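Side-chain contacts in ATP phosphoribosyltransferase (Thermotoga maritima, PDB 1O63), which probably catalyses the first step of histidine biosynthesis, condensing ATP with 5-phosphoribose 1-diphosphate to give phosphoribosyl-ATP and diphosphate: residues Glu28-Ser32 / Ile33-Gly37; Gly98-Glu101 / Gly102-Ile106; Val113-Arg116 / Tyr117-Lys121; Thr152-Thr155 / Leu156-Asn160; Val175-Pro178 / Val179-Arg182. One frame throughout, in Å; residues are numbered along the deposited sequence.

Contact 1: residues Glu28-Ser32 / Ile33-Gly37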
loop_
_atom_site.group_PDB
_atom_site.type_symbol
_atom_site.label_atom_id
_atom_site.label_comp_id
_atom_site.label_asym_id
_atom_site.label_seq_id
_atom_site.Cartn_x
_atom_site.Cartn_y
_atom_site.Cartn_z
ATOM N N GLU A 28 17.029 -6.951 23.483
ATOM C CA GLU A 28 17.855 -5.994 24.237
ATOM C C GLU A 28 17.694 -4.594 23.659
ATOM O O GLU A 28 17.810 -3.602 24.393
ATOM C CB GLU A 28 19.318 -6.416 24.212
ATOM C CG GLU A 28 20.332 -5.367 24.585
ATOM C CD GLU A 28 20.373 -4.982 26.043
ATOM O OE1 GLU A 28 19.405 -4.381 26.562
ATOM O OE2 GLU A 28 21.406 -5.261 26.704
ATOM N N ARG A 29 17.444 -4.512 22.358
ATOM C CA ARG A 29 17.335 -3.219 21.673
ATOM C C ARG A 29 16.193 -3.251 20.664
ATOM O O ARG A 29 16.004 -4.278 19.996
ATOM C CB ARG A 29 18.661 -2.918 20.972
ATOM C CG ARG A 29 18.661 -1.599 20.192
ATOM C CD ARG A 29 20.093 -1.120 20.007
ATOM N NE ARG A 29 20.338 -0.629 18.655
ATOM C CZ ARG A 29 21.268 0.281 18.358
ATOM N NH1 ARG A 29 22.027 0.790 19.322
ATOM N NH2 ARG A 29 21.426 0.690 17.103
ATOM N N GLU A 30 15.395 -2.195 20.607
ATOM C CA GLU A 30 14.225 -2.167 19.744
ATOM C C GLU A 30 13.981 -0.796 19.099
ATOM O O GLU A 30 13.982 0.236 19.775
ATOM C CB GLU A 30 12.960 -2.530 20.505
ATOM C CG GLU A 30 12.879 -3.948 21.042
ATOM C CD GLU A 30 11.625 -4.126 21.896
ATOM O OE1 GLU A 30 11.712 -3.904 23.117
ATOM O OE2 GLU A 30 10.581 -4.458 21.332
ATOM N N SER A 31 13.689 -0.860 17.800
ATOM C CA SER A 31 13.295 0.328 17.056
ATOM C C SER A 31 11.999 -0.026 16.291
ATOM O O SER A 31 11.519 -1.156 16.425
ATOM C CB SER A 31 14.382 0.771 16.091
ATOM O OG SER A 31 14.416 -0.082 14.950
ATOM N N SER A 32 11.437 0.934 15.584
ATOM C CA SER A 32 10.222 0.719 14.802
ATOM C C SER A 32 10.460 -0.386 13.758
ATOM O O SER A 32 9.619 -1.243 13.563
ATOM C CB SER A 32 9.850 2.003 14.054
ATOM O OG SER A 32 8.578 1.935 13.474
ATOM N N ILE A 33 11.648 -0.373 13.137
ATOM C CA ILE A 33 11.939 -1.336 12.097
ATOM C C ILE A 33 12.825 -2.492 12.494
ATOM O O ILE A 33 12.966 -3.427 11.678
ATOM C CB ILE A 33 12.560 -0.621 10.869
ATOM C CG1 ILE A 33 13.937 -0.090 11.264
ATOM C CG2 ILE A 33 11.642 0.510 10.386
ATOM C CD1 ILE A 33 14.706 0.589 10.160
ATOM N N LEU A 34 13.489 -2.471 13.644
ATOM C CA LEU A 34 14.432 -3.566 13.964
ATOM C C LEU A 34 14.462 -3.917 15.439
ATOM O O LEU A 34 14.663 -3.016 16.260
ATOM C CB LEU A 34 15.844 -3.106 13.546
ATOM C CG LEU A 34 16.959 -4.139 13.715
ATOM C CD1 LEU A 34 16.804 -5.228 12.646
ATOM C CD2 LEU A 34 18.320 -3.474 13.590
ATOM N N ARG A 35 14.208 -5.181 15.784
ATOM C CA ARG A 35 14.221 -5.640 17.169
ATOM C C ARG A 35 15.332 -6.693 17.305
ATOM O O ARG A 35 15.284 -7.692 16.588
ATOM C CB ARG A 35 12.917 -6.303 17.601
ATOM C CG ARG A 35 11.656 -5.691 17.087
ATOM C CD ARG A 35 11.413 -4.285 17.592
ATOM N NE ARG A 35 10.074 -3.838 17.159
ATOM C CZ ARG A 35 8.970 -4.190 17.826
ATOM N NH1 ARG A 35 9.077 -4.927 18.938
ATOM N NH2 ARG A 35 7.789 -3.793 17.411
ATOM N N GLU A 36 16.289 -6.420 18.185
ATOM C CA GLU A 36 17.462 -7.273 18.292
ATOM C C GLU A 36 17.491 -8.006 19.631
ATOM O O GLU A 36 17.227 -7.436 20.689
ATOM C CB GLU A 36 18.746 -6.437 18.173
ATOM C CG GLU A 36 18.698 -5.309 17.172
ATOM C CD GLU A 36 19.878 -4.363 17.265
ATOM O OE1 GLU A 36 21.023 -4.862 17.232
ATOM O OE2 GLU A 36 19.676 -3.134 17.368
ATOM N N GLY A 37 17.882 -9.276 19.566
ATOM C CA GLY A 37 17.974 -10.078 20.778
ATOM C C GLY A 37 19.110 -11.092 20.601
ATOM O O GLY A 37 19.674 -11.194 19.512
HETATM O O HOH W 1 8.027 -2.465 15.315
#

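Contact 2: residues Gly98-Glu101 / Gly102-Ile106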
loop_
_atom_site.group_PDB
_atom_site.type_symbol
_atom_site.label_atom_id
_atom_site.label_comp_id
_atom_site.label_asym_id
_atom_site.label_seq_id
_atom_site.Cartn_x
_atom_site.Cartn_y
_atom_site.Cartn_z
ATOM N N GLY A 98 -26.845 -8.041 -6.736
ATOM C CA GLY A 98 -26.410 -9.296 -7.351
ATOM C C GLY A 98 -25.147 -9.075 -8.183
ATOM O O GLY A 98 -24.418 -8.088 -7.967
ATOM N N ILE A 99 -25.011 -9.889 -9.221
ATOM C CA ILE A 99 -23.886 -9.852 -10.146
ATOM C C ILE A 99 -24.391 -9.528 -11.558
ATOM O O ILE A 99 -25.294 -10.205 -12.055
ATOM C CB ILE A 99 -23.249 -11.273 -10.247
ATOM C CG1 ILE A 99 -23.215 -12.002 -8.921
ATOM C CG2 ILE A 99 -21.882 -11.202 -10.904
ATOM C CD1 ILE A 99 -22.232 -11.533 -7.900
ATOM N N PRO A 100 -23.847 -8.519 -12.207
ATOM C CA PRO A 100 -24.217 -8.207 -13.588
ATOM C C PRO A 100 -23.955 -9.419 -14.483
ATOM O O PRO A 100 -23.037 -10.200 -14.227
ATOM C CB PRO A 100 -23.303 -7.063 -13.967
ATOM C CG PRO A 100 -22.822 -6.478 -12.683
ATOM C CD PRO A 100 -22.759 -7.643 -11.706
ATOM N N GLU A 101 -24.724 -9.557 -15.550
ATOM C CA GLU A 101 -24.607 -10.675 -16.463
ATOM C C GLU A 101 -23.431 -10.554 -17.413
ATOM O O GLU A 101 -22.839 -11.560 -17.817
ATOM C CB GLU A 101 -25.922 -10.808 -17.269
ATOM C CG GLU A 101 -27.041 -11.453 -16.455
ATOM C CD GLU A 101 -28.221 -11.862 -17.316
ATOM O OE1 GLU A 101 -28.563 -11.132 -18.271
ATOM O OE2 GLU A 101 -28.819 -12.931 -17.048
ATOM N N GLY A 102 -23.041 -9.341 -17.759
ATOM C CA GLY A 102 -21.934 -9.126 -18.682
ATOM C C GLY A 102 -20.597 -9.045 -17.952
ATOM O O GLY A 102 -20.340 -9.759 -16.983
ATOM N N GLU A 103 -19.764 -8.120 -18.405
ATOM C CA GLU A 103 -18.430 -7.919 -17.836
ATOM C C GLU A 103 -18.562 -7.339 -16.428
ATOM O O GLU A 103 -19.417 -6.513 -16.147
ATOM C CB GLU A 103 -17.629 -7.022 -18.777
ATOM C CG GLU A 103 -16.272 -6.578 -18.276
ATOM C CD GLU A 103 -15.614 -5.580 -19.221
ATOM O OE1 GLU A 103 -14.554 -5.932 -19.786
ATOM O OE2 GLU A 103 -16.150 -4.472 -19.397
ATOM N N LYS A 104 -17.852 -7.942 -15.463
ATOM C CA LYS A 104 -17.998 -7.483 -14.076
ATOM C C LYS A 104 -16.869 -6.563 -13.659
ATOM O O LYS A 104 -15.689 -6.907 -13.760
ATOM C CB LYS A 104 -18.143 -8.695 -13.169
ATOM C CG LYS A 104 -19.372 -9.549 -13.518
ATOM C CD LYS A 104 -18.977 -11.026 -13.590
ATOM C CE LYS A 104 -20.214 -11.900 -13.748
ATOM N NZ LYS A 104 -20.738 -11.791 -15.147
ATOM N N ARG A 105 -17.204 -5.345 -13.222
ATOM C CA ARG A 105 -16.176 -4.407 -12.759
ATOM C C ARG A 105 -15.939 -4.675 -11.253
ATOM O O ARG A 105 -16.898 -4.680 -10.489
ATOM C CB ARG A 105 -16.648 -2.961 -12.954
ATOM C CG ARG A 105 -16.892 -2.562 -14.408
ATOM C CD ARG A 105 -17.318 -1.084 -14.500
ATOM N NE ARG A 105 -18.357 -0.772 -13.534
ATOM C CZ ARG A 105 -18.608 0.417 -12.995
ATOM N NH1 ARG A 105 -19.588 0.556 -12.113
ATOM N NH2 ARG A 105 -17.920 1.494 -13.353
ATOM N N ILE A 106 -14.732 -5.119 -10.908
ATOM C CA ILE A 106 -14.424 -5.465 -9.522
ATOM C C ILE A 106 -13.221 -4.631 -9.049
ATOM O O ILE A 106 -12.156 -4.783 -9.644
ATOM C CB ILE A 106 -14.046 -6.949 -9.366
ATOM C CG1 ILE A 106 -15.046 -7.845 -10.117
ATOM C CG2 ILE A 106 -13.943 -7.333 -7.909
ATOM C CD1 ILE A 106 -14.746 -9.333 -10.043
#

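Contact 3: residues Val113-Arg116 / Tyr117-Lys121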
loop_
_atom_site.group_PDB
_atom_site.type_symbol
_atom_site.label_atom_id
_atom_site.label_comp_id
_atom_site.label_asym_id
_atom_site.label_seq_id
_atom_site.Cartn_x
_atom_site.Cartn_y
_atom_site.Cartn_z
ATOM N N VAL A 113 -5.561 -12.526 -6.728
ATOM C CA VAL A 113 -6.632 -13.265 -6.059
ATOM C C VAL A 113 -7.959 -13.078 -6.817
ATOM O O VAL A 113 -8.671 -14.027 -7.087
ATOM C CB VAL A 113 -6.806 -12.735 -4.619
ATOM C CG1 VAL A 113 -8.179 -13.059 -4.066
ATOM C CG2 VAL A 113 -5.699 -13.355 -3.752
ATOM N N THR A 114 -8.299 -11.833 -7.150
ATOM C CA THR A 114 -9.566 -11.552 -7.845
ATOM C C THR A 114 -9.558 -12.195 -9.231
ATOM O O THR A 114 -10.529 -12.860 -9.621
ATOM C CB THR A 114 -9.950 -10.090 -7.949
ATOM O OG1 THR A 114 -11.079 -9.964 -8.883
ATOM C CG2 THR A 114 -8.871 -9.210 -8.526
ATOM N N GLN A 115 -8.441 -12.089 -9.954
ATOM C CA GLN A 115 -8.379 -12.720 -11.283
ATOM C C GLN A 115 -8.569 -14.225 -11.160
ATOM O O GLN A 115 -9.319 -14.826 -11.944
ATOM C CB GLN A 115 -7.059 -12.388 -11.967
ATOM C CG GLN A 115 -6.772 -13.242 -13.213
ATOM C CD GLN A 115 -7.682 -12.857 -14.359
ATOM O OE1 GLN A 115 -8.240 -11.755 -14.366
ATOM N NE2 GLN A 115 -7.849 -13.739 -15.337
ATOM N N ARG A 116 -7.948 -14.849 -10.149
ATOM C CA ARG A 116 -8.104 -16.294 -9.948
ATOM C C ARG A 116 -9.559 -16.651 -9.661
ATOM O O ARG A 116 -10.071 -17.705 -10.062
ATOM C CB ARG A 116 -7.207 -16.767 -8.806
ATOM C CG ARG A 116 -6.998 -18.260 -8.705
ATOM C CD ARG A 116 -5.931 -18.624 -7.664
ATOM N NE ARG A 116 -4.659 -18.032 -8.031
ATOM C CZ ARG A 116 -3.988 -17.099 -7.369
ATOM N NH1 ARG A 116 -4.447 -16.639 -6.211
ATOM N NH2 ARG A 116 -2.843 -16.658 -7.883
ATOM N N TYR A 117 -10.227 -15.805 -8.878
ATOM C CA TYR A 117 -11.630 -16.006 -8.556
ATOM C C TYR A 117 -12.467 -15.949 -9.819
ATOM O O TYR A 117 -13.131 -16.945 -10.175
ATOM C CB TYR A 117 -12.095 -15.020 -7.476
ATOM C CG TYR A 117 -13.556 -15.232 -7.107
ATOM C CD1 TYR A 117 -14.537 -14.386 -7.602
ATOM C CD2 TYR A 117 -13.929 -16.341 -6.345
ATOM C CE1 TYR A 117 -15.875 -14.610 -7.304
ATOM C CE2 TYR A 117 -15.252 -16.566 -6.033
ATOM C CZ TYR A 117 -16.215 -15.686 -6.511
ATOM O OH TYR A 117 -17.549 -15.897 -6.203
ATOM N N CYS A 118 -12.308 -14.911 -10.629
ATOM C CA CYS A 118 -13.040 -14.801 -11.893
ATOM C C CYS A 118 -12.857 -16.038 -12.788
ATOM O O CYS A 118 -13.852 -16.652 -13.212
ATOM C CB CYS A 118 -12.692 -13.531 -12.631
ATOM S SG CYS A 118 -13.170 -11.986 -11.760
ATOM N N GLU A 119 -11.645 -16.535 -12.936
ATOM C CA GLU A 119 -11.368 -17.727 -13.740
ATOM C C GLU A 119 -12.076 -18.955 -13.223
ATOM O O GLU A 119 -12.646 -19.741 -13.992
ATOM C CB GLU A 119 -9.860 -18.045 -13.772
ATOM C CG GLU A 119 -9.123 -17.045 -14.660
ATOM C CD GLU A 119 -7.666 -16.945 -14.275
ATOM O OE1 GLU A 119 -7.202 -17.819 -13.518
ATOM O OE2 GLU A 119 -7.015 -15.987 -14.719
ATOM N N SER A 120 -12.144 -19.082 -11.910
ATOM C CA SER A 120 -12.842 -20.182 -11.272
ATOM C C SER A 120 -14.344 -20.077 -11.529
ATOM O O SER A 120 -15.075 -21.057 -11.342
ATOM C CB SER A 120 -12.545 -20.228 -9.777
ATOM O OG SER A 120 -13.460 -19.422 -9.052
ATOM N N LYS A 121 -14.815 -18.920 -11.983
ATOM C CA LYS A 121 -16.211 -18.703 -12.286
ATOM C C LYS A 121 -16.483 -18.644 -13.777
ATOM O O LYS A 121 -17.641 -18.532 -14.183
ATOM C CB LYS A 121 -16.650 -17.345 -11.672
ATOM C CG LYS A 121 -17.773 -17.494 -10.671
ATOM C CD LYS A 121 -17.316 -18.165 -9.394
ATOM C CE LYS A 121 -18.487 -18.347 -8.429
ATOM N NZ LYS A 121 -18.321 -19.629 -7.675
#

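Contact 4: residues Thr152-Thr155 / Leu156-Asn160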
loop_
_atom_site.group_PDB
_atom_site.type_symbol
_atom_site.label_atom_id
_atom_site.label_comp_id
_atom_site.label_asym_id
_atom_site.label_seq_id
_atom_site.Cartn_x
_atom_site.Cartn_y
_atom_site.Cartn_z
ATOM N N THR A 152 -15.702 -9.053 10.674
ATOM C CA THR A 152 -17.032 -9.290 11.230
ATOM C C THR A 152 -18.137 -8.894 10.246
ATOM O O THR A 152 -19.310 -9.030 10.592
ATOM C CB THR A 152 -17.280 -8.502 12.533
ATOM O OG1 THR A 152 -17.247 -7.099 12.254
ATOM C CG2 THR A 152 -16.309 -8.853 13.617
ATOM N N GLY A 153 -17.770 -8.216 9.160
ATOM C CA GLY A 153 -18.741 -7.739 8.183
ATOM C C GLY A 153 -19.263 -6.356 8.483
ATOM O O GLY A 153 -20.114 -5.819 7.761
ATOM N N ARG A 154 -18.755 -5.711 9.538
ATOM C CA ARG A 154 -19.179 -4.399 9.961
ATOM C C ARG A 154 -19.018 -3.318 8.908
ATOM O O ARG A 154 -20.005 -2.645 8.559
ATOM C CB ARG A 154 -18.442 -3.955 11.239
ATOM C CG ARG A 154 -18.640 -2.486 11.586
ATOM C CD ARG A 154 -17.521 -1.996 12.512
ATOM N NE ARG A 154 -17.981 -1.010 13.456
ATOM C CZ ARG A 154 -17.903 0.302 13.392
ATOM N NH1 ARG A 154 -18.406 1.062 14.369
ATOM N NH2 ARG A 154 -17.309 0.882 12.354
ATOM N N THR A 155 -17.795 -3.086 8.428
ATOM C CA THR A 155 -17.582 -2.060 7.400
ATOM C C THR A 155 -18.457 -2.334 6.190
ATOM O O THR A 155 -19.097 -1.426 5.664
ATOM C CB THR A 155 -16.106 -1.997 6.995
ATOM O OG1 THR A 155 -15.316 -2.039 8.195
ATOM C CG2 THR A 155 -15.747 -0.744 6.224
ATOM N N LEU A 156 -18.573 -3.594 5.760
ATOM C CA LEU A 156 -19.473 -3.894 4.633
ATOM C C LEU A 156 -20.925 -3.517 4.953
ATOM O O LEU A 156 -21.586 -2.797 4.179
ATOM C CB LEU A 156 -19.381 -5.372 4.284
ATOM C CG LEU A 156 -17.976 -5.836 3.801
ATOM C CD1 LEU A 156 -17.984 -7.312 3.548
ATOM C CD2 LEU A 156 -17.525 -5.052 2.586
ATOM N N LYS A 157 -21.436 -4.042 6.043
ATOM C CA LYS A 157 -22.786 -3.815 6.528
ATOM C C LYS A 157 -23.149 -2.352 6.608
ATOM O O LYS A 157 -24.193 -1.900 6.112
ATOM C CB LYS A 157 -22.919 -4.442 7.936
ATOM C CG LYS A 157 -24.194 -5.205 8.174
ATOM C CD LYS A 157 -25.423 -4.331 8.150
ATOM C CE LYS A 157 -25.605 -3.510 9.406
ATOM N NZ LYS A 157 -26.487 -2.319 9.148
ATOM N N GLU A 158 -22.269 -1.522 7.170
ATOM C CA GLU A 158 -22.558 -0.095 7.333
ATOM C C GLU A 158 -22.454 0.662 6.024
ATOM O O GLU A 158 -22.830 1.845 5.919
ATOM C CB GLU A 158 -21.701 0.516 8.425
ATOM C CG GLU A 158 -20.335 1.015 8.033
ATOM C CD GLU A 158 -19.400 1.228 9.203
ATOM O OE1 GLU A 158 -18.904 0.229 9.772
ATOM O OE2 GLU A 158 -19.138 2.396 9.574
ATOM N N ASN A 159 -21.910 0.028 4.990
ATOM C CA ASN A 159 -21.840 0.634 3.668
ATOM C C ASN A 159 -22.854 -0.001 2.725
ATOM O O ASN A 159 -22.721 0.110 1.507
ATOM C CB ASN A 159 -20.421 0.509 3.098
ATOM C CG ASN A 159 -19.487 1.460 3.837
ATOM O OD1 ASN A 159 -19.451 2.642 3.492
ATOM N ND2 ASN A 159 -18.783 0.948 4.837
ATOM N N ASN A 160 -23.774 -0.779 3.275
ATOM C CA ASN A 160 -24.816 -1.450 2.524
ATOM C C ASN A 160 -24.295 -2.424 1.489
ATOM O O ASN A 160 -24.940 -2.643 0.455
ATOM C CB ASN A 160 -25.747 -0.413 1.852
ATOM C CG ASN A 160 -26.551 0.358 2.878
ATOM O OD1 ASN A 160 -26.781 1.564 2.759
ATOM N ND2 ASN A 160 -26.980 -0.332 3.927
#

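Contact 5: residues Val175-Pro178 / Val179-Arg182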
loop_
_atom_site.group_PDB
_atom_site.type_symbol
_atom_site.label_atom_id
_atom_site.label_comp_id
_atom_site.label_asym_id
_atom_site.label_seq_id
_atom_site.Cartn_x
_atom_site.Cartn_y
_atom_site.Cartn_z
ATOM N N VAL A 175 6.771 -18.980 7.023
ATOM C CA VAL A 175 7.432 -19.255 5.756
ATOM C C VAL A 175 8.948 -19.211 5.961
ATOM O O VAL A 175 9.423 -18.415 6.780
ATOM C CB VAL A 175 7.049 -18.296 4.633
ATOM C CG1 VAL A 175 5.712 -18.705 4.015
ATOM C CG2 VAL A 175 7.019 -16.839 5.080
ATOM N N VAL A 176 9.672 -20.101 5.295
ATOM C CA VAL A 176 11.114 -20.202 5.541
ATOM C C VAL A 176 11.884 -20.033 4.235
ATOM O O VAL A 176 11.528 -20.626 3.223
ATOM C CB VAL A 176 11.470 -21.567 6.164
ATOM C CG1 VAL A 176 12.974 -21.784 6.297
ATOM C CG2 VAL A 176 10.867 -21.743 7.575
ATOM N N ASN A 177 12.973 -19.280 4.285
ATOM C CA ASN A 177 13.872 -19.170 3.113
ATOM C C ASN A 177 14.517 -20.537 2.897
ATOM O O ASN A 177 15.150 -21.100 3.788
ATOM C CB ASN A 177 14.915 -18.108 3.450
ATOM C CG ASN A 177 16.068 -17.962 2.490
ATOM O OD1 ASN A 177 16.079 -18.510 1.392
ATOM N ND2 ASN A 177 17.060 -17.185 2.917
ATOM N N PRO A 178 14.323 -21.149 1.738
ATOM C CA PRO A 178 14.865 -22.454 1.431
ATOM C C PRO A 178 16.365 -22.589 1.606
ATOM O O PRO A 178 16.879 -23.658 1.960
ATOM C CB PRO A 178 14.476 -22.708 -0.020
ATOM C CG PRO A 178 13.920 -21.446 -0.541
ATOM C CD PRO A 178 13.511 -20.602 0.628
ATOM N N VAL A 179 17.139 -21.562 1.312
ATOM C CA VAL A 179 18.584 -21.602 1.504
ATOM C C VAL A 179 18.949 -21.697 2.977
ATOM O O VAL A 179 19.867 -22.438 3.364
ATOM C CB VAL A 179 19.267 -20.357 0.904
ATOM C CG1 VAL A 179 20.733 -20.313 1.280
ATOM C CG2 VAL A 179 19.097 -20.328 -0.604
ATOM N N SER A 180 18.210 -20.989 3.836
ATOM C CA SER A 180 18.423 -20.995 5.269
ATOM C C SER A 180 18.206 -22.397 5.849
ATOM O O SER A 180 18.872 -22.822 6.789
ATOM C CB SER A 180 17.449 -20.041 5.988
ATOM O OG SER A 180 17.765 -18.706 5.670
ATOM N N TYR A 181 17.302 -23.124 5.196
ATOM C CA TYR A 181 17.026 -24.507 5.539
ATOM C C TYR A 181 18.205 -25.399 5.192
ATOM O O TYR A 181 18.405 -26.483 5.759
ATOM C CB TYR A 181 15.721 -24.946 4.860
ATOM C CG TYR A 181 14.710 -25.536 5.827
ATOM C CD1 TYR A 181 15.136 -26.387 6.840
ATOM C CD2 TYR A 181 13.352 -25.283 5.718
ATOM C CE1 TYR A 181 14.244 -26.948 7.728
ATOM C CE2 TYR A 181 12.445 -25.855 6.602
ATOM C CZ TYR A 181 12.894 -26.691 7.592
ATOM O OH TYR A 181 12.019 -27.298 8.478
ATOM N N ARG A 182 19.037 -24.941 4.268
ATOM C CA ARG A 182 20.280 -25.637 3.893
ATOM C C ARG A 182 21.384 -25.182 4.852
ATOM O O ARG A 182 21.728 -25.914 5.792
ATOM C CB ARG A 182 20.606 -25.358 2.445
ATOM C CG ARG A 182 21.981 -25.557 1.895
ATOM C CD ARG A 182 22.021 -25.558 0.369
ATOM N NE ARG A 182 21.947 -24.242 -0.225
ATOM C CZ ARG A 182 22.979 -23.450 -0.486
ATOM N NH1 ARG A 182 22.806 -22.245 -1.031
ATOM N NH2 ARG A 182 24.212 -23.843 -0.213
#

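Contact 1: residues Glu28-Ser32 / Ile33-Gly37
R29 and E30 pair with E36 and R35 in an antiparallel beta hairpin at the edge of the sheet. A classic beta bulge sits at its open end: E28 and R29 both face E36. E28 N donates to E36 O at 2.8 Å, whereas the bond from R29 N to the same oxygen is weak. E36 N returns a bond to R29 O at 2.8 Å. Two salt bridges lie on opposite faces. On one, the side chains of R29 and E36 run side by side in the same direction, with R29 NE 2.9 Å from E36 OE2. The guanidinium and carboxylate planes are almost perpendicular, at 85°. On the other, E30 and R35 cross, and E30 OE2 meets R35 NH1 at 2.9 Å. Neither N-H points well at its oxygen, so attraction of charge probably counts for most. At the turn, S31 N donates to L34 O. OG of S31 stands between its own backbone N and carbonyl carbon (chi1 76°) and accepts from L34 N at 2.9 Å. I33 packs on E135 of the second subunit. A water gives S32 O a bond at 2.7 Å; its 2.5 Å approach to R35 NH2 is doubtfully short.

Contact 2: residues Gly98-Glu101 / Gly102-Ile106
K104 reaches back across the turn and lies obliquely over I99, while its ammonium group ends among the carbonyl oxygens of P100 to G102. The lysine chain is bent twice. The first bend, at chi2 (132°), carries CD and CE past the I99 side chain. The second, at chi4 (75°), swings NZ toward the backbone of the turn. I99 offers its CG2 branch. It meets K104 CE at 3.4 Å, a close approach for two carbons. CG of K104 also comes within 4.3 Å of P100 CD. NZ then makes two hydrogen bonds. It gives one to P100 O at 2.9 Å, from a little out of the carbonyl plane. The other goes to G102 O at 2.8 Å and lies in that carbonyl's plane. E101 O is also near, 3.4 Å from NZ. This is the loop that brings the chain from strand 81-94 into strand 104-108, the first strand of a beta-alpha-beta unit. K104 is the first residue of that strand, and its main chain bonds to H124 and R126. Its charge has a further partner in W123, by a cation-pi contact, and I99 packs on the same tryptophan. P100 rests against D144 on the neighbouring loop.

Contact 3: residues Val113-Arg116 / Tyr117-Lys121
V113 O, T114 O, Q115 O and R116 O accept in turn from the backbone N of Y117, C118, E119 and S120, a regular alpha-helical ladder with lengths of 2.9 to 3.1 Å. The helix, 111-121, is the connection of a beta-alpha-beta unit between strands 104-108 and 125-129. Its inner side is fixed to the sheet. C118 forms a disulfide with C125, so the helix is tied covalently to strand 125-129. The C118 sulfur stands anti to its own carbonyl carbon (chi1 -64°), where SG also lies 3.5 Å from T114 O. Y117 touches T114 O through CB at 3.4 Å. Its ring then leads away to the strands, and its OH bonds to D165. On the exposed side, Q115 and E119, one turn apart, cross at a slant. The Q115 chain bends at chi2 (71°), which turns its amide toward the glutamate. NE2 of Q115 donates to OE2 of E119, but the modelled 2.5 Å is very short and its exact length is doubtful. The amide and carboxylate planes are 68° apart. R116 heads elsewhere and gives NH1 to L70 O. Near the end of the helix, S120 OG folds back and donates to Y117 O at 2.7 Å, in the carbonyl plane on a lone pair.

Contact 4: residues Thr152-Thr155 / Leu156-Asn160
R154 and E158 form a salt bridge in which no N-H points at the carboxylate oxygen. E158 OE1 is 3.1 Å from R154 NH2 but lies well out of the guanidinium plane, so the bridge rests on charge alone. The same oxygen sits 3.3 Å from R154 CG. The two flat groups are turned 68° apart. E158 gets there because its CG takes the position between backbone N and carbonyl carbon (chi1 86°), which directs the chain back along the helix. The backbone that carries them is helical: K157 N donates to G153 O at 2.8 Å and E158 N to R154 O at 2.9 Å. G153 is the N-cap. N159 turns its amide back toward T155 and lies side by side with it. ND2 donates to T155 O nearly straight (169°), with the oxygen close to the amide plane, but the modelled 2.5 Å is doubtful. L156 faces inward onto strands 145-150 and 161-176. N160, with positive phi, is the C-prime residue of a Schellman motif that ends the helix. At its start, the Thr-Gly-Arg-Thr run fits the family signature and probably corresponds to the phosphate-binding loop of related enzymes.

Contact 5: residues Val175-Pro178 / Val179-Arg182
V179 meets N177 at the start of a helix: its backbone N donates to N177 OD1 at 3.2 Å. N177 is the N-cap, and this is its capping bond. The V179 nitrogen lies far above the plane of the amide carbonyl, 63° out of it. CG of N177 stands anti to its backbone N (chi1 171°), and this sets OD1 beside the first turn. The side chains of N177 and V179 run side by side, with OD1 3.7 Å from V179 CB. S180 comes next. Its OG is 3.2 Å from N177 ND2, but its strong partner is D60 OD1. N177 ND2 in turn donates to A59 O. These bonds fasten the cap to the loop before strand 61-65. Y181 closes the first turn, its backbone N bonding to N177 O at 3.3 Å. Its ring reaches back over the strand end and crosses the V176 side chain at about a right angle. V176 CG1 touches Y181 CD2 at 3.6 Å and approaches the ring obliquely. R182 adds a weak bond from its N to P178 O at 3.4 Å; the bond from R182 N to V179 O is shorter, at 2.8 Å. The turn thus passes the chain from the end of strand 161-176 into helix 178-183. V176 and Y181 both pack on L192 of helix 185-204, while N177 touches L54 of helix 50-55.

Overall arrangement
The chain has the two-lobed build of the periplasmic binding protein clan. Contacts 2 and 3 are neighbours, their centres 13 Å apart: I106 CD1 of contact 2 packs 3.5 Å from C118 SG of contact 3. Contact 4 lies in the same half, with its nearest atoms about 9 Å from contact 2. Contacts 1 and 5 belong to the other half; contacts 1 and 2 are 48 Å apart between centres. The dimer brings the remote ones together, because N159 of contact 4 packs on I33 of contact 1 in the second subunit. The start of helix 154-158 in contact 4 probably belongs to the phosphate site of 5-phosphoribose 1-diphosphate, as in relatives; no ligand is bound.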